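Local coordinates for protein Phenylalanine/tyrosine ammonia-lyase (Rhodosporidium toruloides, PDB 1Y2M) that catalyses the non-oxidative deamination of L-phenylalanine and L-tyrosine to trans-cinnamate and p-coumarate, working as a homotetramer, at residues B[58-63]-B[78-83]; B[300-305]-B[339-344]. All coordinates share one frame; numbering follows the deposited sequence.

Contact 1: B[58-63]-B[78-83]; sequences STLELD and KGRPVR
The guanidinium of Arg80 carries Leu60 CB over the centre of one face, 3.6 Å above its plane, while the carbonyl oxygen of Ser58 and a water lie in plane at its edge. NE donates to Ser58 O over 2.9 Å, nearly straight at 164°. NH2 donates a hydrogen bond to the water, which in turn donates to Thr59 O and is also bonded to Ser58 OG, tying the guanidinium to both residues. The extended chain, CG anti to the backbone N (chi1 -172°), carries the guanidinium alongside Leu60, and the two side chains cross at about a right angle.

Beyond this clamp the backbones pair as parallel strands. Leu60 N bonds Pro81 O at 2.8 Å, Leu60 O receives Arg83 N at 2.9 Å, and Leu62 N reaches Arg83 O at 2.8 Å, the usual parallel ladder in which one residue bonds to both neighbours of its partner. Leu60 and Val82 share one face of the sheet. Leu62 CD1 presses on Val82 CG1 at 3.5 Å, tighter than ordinary van der Waals contact. Arg83 and Glu61 point to the other face; Thr59 CG2 lies near CB, CG and CD of Arg83.

Strands 60-62 and 82-84 are the two parallel strands of a beta-alpha-beta unit whose crossover is helix 69-77; Asp71 of that helix forms a salt bridge with Arg80 NH1, and Ala75 touches Val82. Helix 185-197 packs against Val82 through Leu195, and helix 162-176 meets Leu62 through Val173 and Asn174.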
loop_
_atom_site.group_PDB
_atom_site.type_symbol
_atom_site.label_atom_id
_atom_site.label_comp_id
_atom_site.label_asym_id
_atom_site.label_seq_id
_atom_site.Cartn_x
_atom_site.Cartn_y
_atom_site.Cartn_z
ATOM N N SER B 58 27.326 19.589 -28.979
ATOM C CA SER B 58 28.738 19.466 -28.686
ATOM C C SER B 58 28.965 18.245 -27.824
ATOM O O SER B 58 28.068 17.760 -27.143
ATOM C CB SER B 58 29.261 20.704 -27.978
ATOM O OG SER B 58 28.568 20.908 -26.775
ATOM N N THR B 59 30.175 17.728 -27.886
ATOM C CA THR B 59 30.410 16.439 -27.297
ATOM C C THR B 59 30.443 16.512 -25.787
ATOM O O THR B 59 31.101 17.381 -25.185
ATOM C CB THR B 59 31.729 15.859 -27.820
ATOM O OG1 THR B 59 31.639 15.740 -29.246
ATOM C CG2 THR B 59 32.008 14.471 -27.198
ATOM N N LEU B 60 29.774 15.539 -25.184
ATOM C CA LEU B 60 29.808 15.358 -23.742
ATOM C C LEU B 60 31.054 14.578 -23.416
ATOM O O LEU B 60 31.149 13.403 -23.750
ATOM C CB LEU B 60 28.566 14.618 -23.271
ATOM C CG LEU B 60 28.518 14.242 -21.791
ATOM C CD1 LEU B 60 28.650 15.477 -20.861
ATOM C CD2 LEU B 60 27.239 13.455 -21.457
ATOM N N GLU B 61 31.997 15.246 -22.767
ATOM C CA GLU B 61 33.256 14.665 -22.354
ATOM C C GLU B 61 33.172 14.130 -20.932
ATOM O O GLU B 61 32.930 14.875 -19.984
ATOM C CB GLU B 61 34.377 15.704 -22.445
ATOM C CG GLU B 61 34.894 15.888 -23.867
ATOM C CD GLU B 61 36.258 16.594 -23.919
ATOM O OE1 GLU B 61 36.250 17.788 -23.567
ATOM O OE2 GLU B 61 37.302 15.971 -24.300
ATOM N N LEU B 62 33.322 12.827 -20.790
ATOM C CA LEU B 62 33.179 12.154 -19.500
ATOM C C LEU B 62 34.524 12.042 -18.786
ATOM O O LEU B 62 35.502 11.531 -19.343
ATOM C CB LEU B 62 32.611 10.754 -19.706
ATOM C CG LEU B 62 31.241 10.732 -20.345
ATOM C CD1 LEU B 62 30.773 9.299 -20.560
ATOM C CD2 LEU B 62 30.246 11.554 -19.526
ATOM N N ASP B 63 34.569 12.560 -17.561
ATOM C CA ASP B 63 35.790 12.570 -16.796
ATOM C C ASP B 63 35.673 11.908 -15.431
ATOM O O ASP B 63 36.622 11.937 -14.675
ATOM C CB ASP B 63 36.354 14.003 -16.653
ATOM C CG ASP B 63 35.423 14.940 -15.897
ATOM O OD1 ASP B 63 34.737 14.509 -14.969
ATOM O OD2 ASP B 63 35.378 16.140 -16.212
ATOM N N LYS B 78 18.557 13.158 -26.481
ATOM C CA LYS B 78 18.794 14.138 -27.550
ATOM C C LYS B 78 19.936 13.816 -28.508
ATOM O O LYS B 78 20.360 14.666 -29.314
ATOM C CB LYS B 78 19.030 15.541 -26.978
ATOM C CG LYS B 78 18.039 16.009 -25.935
ATOM C CD LYS B 78 16.715 16.305 -26.536
ATOM C CE LYS B 78 15.762 16.905 -25.512
ATOM N NZ LYS B 78 14.618 17.494 -26.229
ATOM N N GLY B 79 20.436 12.588 -28.444
ATOM C CA GLY B 79 21.485 12.150 -29.349
ATOM C C GLY B 79 22.818 12.857 -29.242
ATOM O O GLY B 79 23.622 12.822 -30.178
ATOM N N ARG B 80 23.097 13.462 -28.100
ATOM C CA ARG B 80 24.349 14.161 -27.930
ATOM C C ARG B 80 25.525 13.227 -28.008
ATOM O O ARG B 80 25.472 12.147 -27.399
ATOM C CB ARG B 80 24.407 14.798 -26.567
ATOM C CG ARG B 80 25.611 15.708 -26.397
ATOM C CD ARG B 80 25.467 16.345 -25.083
ATOM N NE ARG B 80 26.543 17.284 -24.771
ATOM C CZ ARG B 80 26.675 17.823 -23.568
ATOM N NH1 ARG B 80 25.766 17.556 -22.610
ATOM N NH2 ARG B 80 27.687 18.635 -23.328
ATOM N N PRO B 81 26.577 13.604 -28.751
ATOM C CA PRO B 81 27.751 12.732 -28.813
ATOM C C PRO B 81 28.401 12.609 -27.440
ATOM O O PRO B 81 28.384 13.568 -26.678
ATOM C CB PRO B 81 28.701 13.467 -29.751
ATOM C CG PRO B 81 27.860 14.384 -30.516
ATOM C CD PRO B 81 26.746 14.788 -29.602
ATOM N N VAL B 82 29.015 11.472 -27.154
ATOM C CA VAL B 82 29.603 11.205 -25.847
ATOM C C VAL B 82 30.987 10.611 -26.083
ATOM O O VAL B 82 31.161 9.753 -26.964
ATOM C CB VAL B 82 28.719 10.235 -25.020
ATOM C CG1 VAL B 82 29.372 9.846 -23.709
ATOM C CG2 VAL B 82 27.358 10.815 -24.799
ATOM N N ARG B 83 31.977 11.081 -25.334
ATOM C CA ARG B 83 33.292 10.449 -25.336
ATOM C C ARG B 83 33.974 10.537 -23.962
ATOM O O ARG B 83 33.707 11.430 -23.167
ATOM C CB ARG B 83 34.200 11.108 -26.409
ATOM C CG ARG B 83 33.830 10.774 -27.866
ATOM C CD ARG B 83 34.563 11.675 -28.877
ATOM N NE ARG B 83 35.081 10.977 -30.061
ATOM C CZ ARG B 83 36.146 10.165 -30.059
ATOM N NH1 ARG B 83 36.798 9.895 -28.927
ATOM N NH2 ARG B 83 36.553 9.593 -31.193
HETATM O O HOH W 1 29.853 19.694 -24.777
#

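Contact 2: B[300-305]-B[339-344]; sequences TVEAMV and SRFAVH
Glu302, in the last turn of the long helix 273-303, meets Ser339 at the head of an ST motif, and the helix itself ends in a Schellman motif at Val305, which has positive phi and touches Phe341 and Val343. Polar contacts centre on Ser339 OG. It donates to the anti lone pair of Glu302 OE2 over a short 2.5 Å, and accepts from the backbone N of Ala342 and of Phe341, each 3.1 Å away, so three bonds grip one hydroxyl. Chi1 of -175° sets OG opposite its own backbone N, where it can serve the carboxylate as well as the turn. Glu302 is buried, and its carboxylate has further partners in Thr662 and the backbone N of Ser659. Replacing Ser339 by an alanine would probably leave Glu302 OE2 without this donor and the amides of Phe341 and Ala342 without their acceptor, freeing the turn to shift.

Apolar contacts flank the polar core. Phe341 CB sits 3.7 Å from Glu302 CB, the ring standing 80° to the carboxylate plane and meeting Phe542 and Tyr657 beyond. Val301 CG1 touches Ala342 CB at 3.9 Å, while Val305 CG1 leans on Val343 CG2.

One CA-H...O contact completes the junction: Val305 CA to Phe341 O, 3.5 Å, with an angle of 147° at the hydrogen.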
loop_
_atom_site.group_PDB
_atom_site.type_symbol
_atom_site.label_atom_id
_atom_site.label_comp_id
_atom_site.label_asym_id
_atom_site.label_seq_id
_atom_site.Cartn_x
_atom_site.Cartn_y
_atom_site.Cartn_z
ATOM N N THR B 300 -5.458 28.886 -12.644
ATOM C CA THR B 300 -6.727 28.606 -11.938
ATOM C C THR B 300 -7.156 29.763 -11.040
ATOM O O THR B 300 -8.348 30.071 -10.931
ATOM C CB THR B 300 -6.671 27.267 -11.189
ATOM O OG1 THR B 300 -6.276 26.199 -12.086
ATOM C CG2 THR B 300 -8.026 26.913 -10.581
ATOM N N VAL B 301 -6.217 30.392 -10.332
ATOM C CA VAL B 301 -6.585 31.552 -9.521
ATOM C C VAL B 301 -7.202 32.584 -10.478
ATOM O O VAL B 301 -8.223 33.209 -10.163
ATOM C CB VAL B 301 -5.361 32.148 -8.768
ATOM C CG1 VAL B 301 -5.704 33.480 -8.122
ATOM C CG2 VAL B 301 -4.803 31.167 -7.702
ATOM N N GLU B 302 -6.601 32.748 -11.658
ATOM C CA GLU B 302 -7.140 33.711 -12.630
ATOM C C GLU B 302 -8.553 33.320 -13.107
ATOM O O GLU B 302 -9.485 34.103 -13.042
ATOM C CB GLU B 302 -6.181 33.868 -13.817
ATOM C CG GLU B 302 -4.872 34.516 -13.430
ATOM C CD GLU B 302 -4.034 34.834 -14.673
ATOM O OE1 GLU B 302 -3.518 33.864 -15.250
ATOM O OE2 GLU B 302 -3.918 36.029 -15.102
ATOM N N ALA B 303 -8.744 32.063 -13.511
ATOM C CA ALA B 303 -10.053 31.618 -13.992
ATOM C C ALA B 303 -11.116 31.737 -12.890
ATOM O O ALA B 303 -12.254 32.003 -13.169
ATOM C CB ALA B 303 -9.998 30.193 -14.459
HETATM N N MSE B 304 -10.710 31.556 -11.634
HETATM C CA MSE B 304 -11.643 31.586 -10.488
HETATM C C MSE B 304 -11.816 32.984 -9.925
HETATM O O MSE B 304 -12.506 33.155 -8.954
HETATM C CB MSE B 304 -11.123 30.664 -9.402
HETATM C CG MSE B 304 -11.099 29.205 -9.793
HETATM SE SE MSE B 304 -12.960 28.499 -9.583
HETATM C CE MSE B 304 -13.126 28.454 -7.588
ATOM N N VAL B 305 -11.212 33.980 -10.571
ATOM C CA VAL B 305 -11.124 35.354 -10.048
ATOM C C VAL B 305 -10.807 35.306 -8.544
ATOM O O VAL B 305 -11.428 35.980 -7.701
ATOM C CB VAL B 305 -12.348 36.219 -10.421
ATOM C CG1 VAL B 305 -12.193 37.631 -9.943
ATOM C CG2 VAL B 305 -12.412 36.321 -11.926
ATOM N N SER B 339 -1.930 40.284 -13.558
ATOM C CA SER B 339 -3.232 39.696 -13.878
ATOM C C SER B 339 -4.362 40.688 -13.602
ATOM O O SER B 339 -4.364 41.360 -12.592
ATOM C CB SER B 339 -3.498 38.421 -13.070
ATOM O OG SER B 339 -4.731 37.818 -13.486
ATOM N N ARG B 340 -5.316 40.784 -14.521
ATOM C CA ARG B 340 -6.540 41.523 -14.270
ATOM C C ARG B 340 -7.683 40.571 -13.984
ATOM O O ARG B 340 -8.806 41.012 -13.809
ATOM C CB ARG B 340 -6.868 42.435 -15.461
ATOM C CG ARG B 340 -5.835 43.542 -15.671
ATOM C CD ARG B 340 -6.093 44.374 -16.925
ATOM N NE ARG B 340 -7.419 44.989 -16.914
ATOM C CZ ARG B 340 -8.160 45.260 -17.992
ATOM N NH1 ARG B 340 -7.733 44.988 -19.238
ATOM N NH2 ARG B 340 -9.354 45.811 -17.815
ATOM N N PHE B 341 -7.400 39.281 -13.862
ATOM C CA PHE B 341 -8.395 38.291 -13.419
ATOM C C PHE B 341 -8.268 38.052 -11.883
ATOM O O PHE B 341 -9.234 38.132 -11.126
ATOM C CB PHE B 341 -8.181 36.942 -14.083
ATOM C CG PHE B 341 -8.632 36.819 -15.531
ATOM C CD1 PHE B 341 -9.949 37.064 -15.921
ATOM C CD2 PHE B 341 -7.743 36.356 -16.489
ATOM C CE1 PHE B 341 -10.363 36.867 -17.221
ATOM C CE2 PHE B 341 -8.163 36.179 -17.821
ATOM C CZ PHE B 341 -9.470 36.409 -18.166
ATOM N N ALA B 342 -7.057 37.761 -11.444
ATOM C CA ALA B 342 -6.797 37.555 -10.008
ATOM C C ALA B 342 -6.938 38.879 -9.279
ATOM O O ALA B 342 -6.574 39.944 -9.819
ATOM C CB ALA B 342 -5.415 37.008 -9.781
ATOM N N VAL B 343 -7.448 38.809 -8.048
ATOM C CA VAL B 343 -7.576 39.954 -7.140
ATOM C C VAL B 343 -6.282 40.156 -6.341
ATOM O O VAL B 343 -5.762 39.215 -5.738
ATOM C CB VAL B 343 -8.766 39.738 -6.207
ATOM C CG1 VAL B 343 -8.932 40.896 -5.231
ATOM C CG2 VAL B 343 -10.036 39.539 -7.051
ATOM N N HIS B 344 -5.763 41.391 -6.353
ATOM C CA HIS B 344 -4.462 41.700 -5.746
ATOM C C HIS B 344 -4.568 42.293 -4.339
ATOM O O HIS B 344 -5.412 43.136 -4.114
ATOM C CB HIS B 344 -3.690 42.625 -6.684
ATOM C CG HIS B 344 -3.348 41.957 -7.976
ATOM N ND1 HIS B 344 -2.292 41.078 -8.085
ATOM C CD2 HIS B 344 -3.976 41.949 -9.174
ATOM C CE1 HIS B 344 -2.266 40.587 -9.314
ATOM N NE2 HIS B 344 -3.270 41.113 -9.996
#

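Contact 1 comes first along the chain and is complete before contact 2 opens. Their centres lie 45 Å apart on opposite sides of the chain's centre, with nearest atoms about 27 Å apart, and they share no helix or strand. Contact 1 pairs two short strands of a largely helical protein, away from the cinnamate-binding residues and the other active-site residues. Contact 2 fastens the end of helix 273-303 to the loop between helices 323-336 and 345-348. Here the side chains of Val343 and Val301 lie about 8 Å from those of Gln360 and Arg366, respectively, which probably bind cinnamate. No other subunit of the tetramer touches either contact, so both belong to the fold of the single chain.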